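PDB 3NKL: UDP-D-quinovosamine 4-dehydrogenase from Vibrio fischeri, which probably acts as an oxidoreductase and lyase on a nucleotide sugar, the piece here being a Rossmann-like alpha-beta domain of a longer, membrane-associated protein. Local coordinates for residues L8-G13 with K55-L60. Sequence-based numbering, arbitrary orientation.
Sequences LIYGAG and KYLERL. With SO4 (sulfate ion), chain J; SO4 (sulfate ion), chain K.
Leu-57 divides its two methyls between two residues of one strand: CD2 lies 3.9 Å from CD1 of Leu-8, while CD1 meets the edge of the Tyr-10 ring near its plane, 4.2 Å from CE2. Helix and sheet are thus joined by apolar side chains alone, and all four touching residues are buried. Leu-8 touches both leucines of the helix. With CG anti to its carbonyl carbon (chi1 -57°), it extends toward the helix and brings CD1 against both Leu-57 CD2 and, 4.2 Å away, CB of Leu-60. It runs obliquely to the Leu-57 side chain and roughly perpendicular to that of Leu-60. The bond from Leu-60 N to Tyr-56 O closes a turn that puts Leu-57 and Leu-60 on the same side of the helix.

Polar partners lie outside this apolar patch. Tyr-10 OH is hydrogen-bonded to Asp-37 OD1. On the helix side, the backbone N of Lys-55 donates to O1 of sulfate K at 2.9 Å, and Tyr-56 OH, also hydrogen-bonded to Lys-43 NZ, donates to O1 of sulfate J at 2.7 Å. Both ions probably come from the crystallisation liquor. NH1 of Arg-59 stands 3.4 Å above one face of the Tyr-56 ring, offset toward its rim.

Beyond Tyr-10, strand 5-10 gives way to Gly-11 and Gly-13, consistent with a Rossmann-type glycine-rich turn leading into helix 14-25. That helix packs on Ile-9, whereas helix 57-64 covers Leu-8 and Tyr-10 on the other face of the strand, which runs between parallel strands 29-35 and 68-71.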
loop_
_atom_site.group_PDB
_atom_site.type_symbol
_atom_site.label_atom_id
_atom_site.label_comp_id
_atom_site.label_asym_id
_atom_site.label_seq_id
_atom_site.Cartn_x
_atom_site.Cartn_y
_atom_site.Cartn_z
ATOM N N LEU B 8 5.282 12.141 11.841
ATOM C CA LEU B 8 4.145 11.425 11.305
ATOM C C LEU B 8 4.632 10.562 10.152
ATOM O O LEU B 8 5.585 10.930 9.445
ATOM C CB LEU B 8 3.077 12.375 10.759
ATOM C CG LEU B 8 2.499 13.417 11.720
ATOM C CD1 LEU B 8 1.578 14.351 10.952
ATOM C CD2 LEU B 8 1.742 12.711 12.841
ATOM N N ILE B 9 3.965 9.432 9.951
ATOM C CA ILE B 9 4.240 8.594 8.777
ATOM C C ILE B 9 3.056 8.696 7.843
ATOM O O ILE B 9 1.920 8.399 8.229
ATOM C CB ILE B 9 4.447 7.120 9.155
ATOM C CG1 ILE B 9 5.711 6.977 10.013
ATOM C CG2 ILE B 9 4.479 6.225 7.882
ATOM C CD1 ILE B 9 5.955 5.568 10.513
ATOM N N TYR B 10 3.314 9.154 6.618
ATOM C CA TYR B 10 2.268 9.265 5.620
ATOM C C TYR B 10 2.238 7.924 4.894
ATOM O O TYR B 10 3.186 7.581 4.200
ATOM C CB TYR B 10 2.601 10.392 4.635
ATOM C CG TYR B 10 1.409 11.055 3.988
ATOM C CD1 TYR B 10 0.567 10.349 3.127
ATOM C CD2 TYR B 10 1.121 12.394 4.235
ATOM C CE1 TYR B 10 -0.524 10.957 2.529
ATOM C CE2 TYR B 10 0.031 13.014 3.634
ATOM C CZ TYR B 10 -0.786 12.294 2.801
ATOM O OH TYR B 10 -1.854 12.929 2.221
ATOM N N GLY B 11 1.146 7.177 5.065
ATOM C CA GLY B 11 0.959 5.877 4.429
ATOM C C GLY B 11 0.773 4.844 5.529
ATOM O O GLY B 11 1.730 4.501 6.219
ATOM N N ALA B 12 -0.460 4.369 5.703
ATOM C CA ALA B 12 -0.759 3.370 6.727
ATOM C C ALA B 12 -1.041 1.989 6.140
ATOM O O ALA B 12 -1.850 1.225 6.678
ATOM C CB ALA B 12 -1.932 3.829 7.613
ATOM N N GLY B 13 -0.364 1.668 5.041
ATOM C CA GLY B 13 -0.470 0.344 4.443
ATOM C C GLY B 13 0.688 -0.487 4.960
ATOM O O GLY B 13 1.369 -0.089 5.905
ATOM N N LYS B 55 -6.611 15.789 6.389
ATOM C CA LYS B 55 -7.152 17.023 6.945
ATOM C C LYS B 55 -6.595 17.269 8.344
ATOM O O LYS B 55 -6.540 18.408 8.814
ATOM C CB LYS B 55 -8.691 16.956 6.986
ATOM C CG LYS B 55 -9.364 18.061 7.798
ATOM C CD LYS B 55 -10.896 17.953 7.671
ATOM C CE LYS B 55 -11.645 18.941 8.572
ATOM N NZ LYS B 55 -13.133 18.736 8.502
ATOM N N TYR B 56 -6.186 16.198 9.013
ATOM C CA TYR B 56 -5.648 16.318 10.373
ATOM C C TYR B 56 -4.166 16.726 10.442
ATOM O O TYR B 56 -3.627 16.852 11.532
ATOM C CB TYR B 56 -5.860 15.008 11.150
ATOM C CG TYR B 56 -7.245 14.886 11.762
ATOM C CD1 TYR B 56 -7.411 14.626 13.110
ATOM C CD2 TYR B 56 -8.380 15.048 10.987
ATOM C CE1 TYR B 56 -8.676 14.521 13.670
ATOM C CE2 TYR B 56 -9.654 14.952 11.542
ATOM C CZ TYR B 56 -9.791 14.685 12.878
ATOM O OH TYR B 56 -11.052 14.586 13.432
ATOM N N LEU B 57 -3.508 16.896 9.295
ATOM C CA LEU B 57 -2.074 17.210 9.269
ATOM C C LEU B 57 -1.714 18.429 10.127
ATOM O O LEU B 57 -0.827 18.373 10.984
ATOM C CB LEU B 57 -1.608 17.459 7.832
ATOM C CG LEU B 57 -1.143 16.234 7.041
ATOM C CD1 LEU B 57 -0.999 16.629 5.587
ATOM C CD2 LEU B 57 0.175 15.696 7.589
ATOM N N GLU B 58 -2.384 19.539 9.876
ATOM C CA GLU B 58 -2.057 20.769 10.593
ATOM C C GLU B 58 -2.186 20.614 12.091
ATOM O O GLU B 58 -1.285 20.991 12.841
ATOM C CB GLU B 58 -2.918 21.926 10.097
ATOM C CG GLU B 58 -2.436 22.461 8.766
ATOM C CD GLU B 58 -3.562 22.931 7.871
ATOM O OE1 GLU B 58 -3.703 22.385 6.753
ATOM O OE2 GLU B 58 -4.305 23.846 8.285
ATOM N N ARG B 59 -3.297 20.042 12.538
ATOM C CA ARG B 59 -3.533 19.954 13.966
ATOM C C ARG B 59 -2.586 18.985 14.671
ATOM O O ARG B 59 -2.241 19.195 15.822
ATOM C CB ARG B 59 -5.003 19.636 14.273
ATOM C CG ARG B 59 -5.459 18.231 13.943
ATOM C CD ARG B 59 -6.997 18.116 14.063
ATOM N NE ARG B 59 -7.675 18.695 12.901
ATOM C CZ ARG B 59 -8.986 18.624 12.671
ATOM N NH1 ARG B 59 -9.786 18.001 13.530
ATOM N NH2 ARG B 59 -9.497 19.179 11.577
ATOM N N LEU B 60 -2.167 17.925 13.987
ATOM C CA LEU B 60 -1.241 16.955 14.580
ATOM C C LEU B 60 0.166 17.527 14.637
ATOM O O LEU B 60 0.885 17.350 15.621
ATOM C CB LEU B 60 -1.237 15.649 13.764
ATOM C CG LEU B 60 -2.499 14.780 13.868
ATOM C CD1 LEU B 60 -2.486 13.683 12.790
ATOM C CD2 LEU B 60 -2.629 14.172 15.265
HETATM S S SO4 J . -13.791 13.967 11.317
HETATM O O1 SO4 J . -13.194 13.209 12.415
HETATM O O2 SO4 J . -15.230 14.047 11.546
HETATM O O3 SO4 J . -13.240 15.321 11.246
HETATM O O4 SO4 J . -13.532 13.282 10.053
HETATM S S SO4 K . -8.915 15.019 3.383
HETATM O O1 SO4 K . -8.652 14.501 4.719
HETATM O O2 SO4 K . -8.730 13.949 2.391
HETATM O O3 SO4 K . -10.303 15.490 3.333
HETATM O O4 SO4 K . -8.012 16.131 3.079
#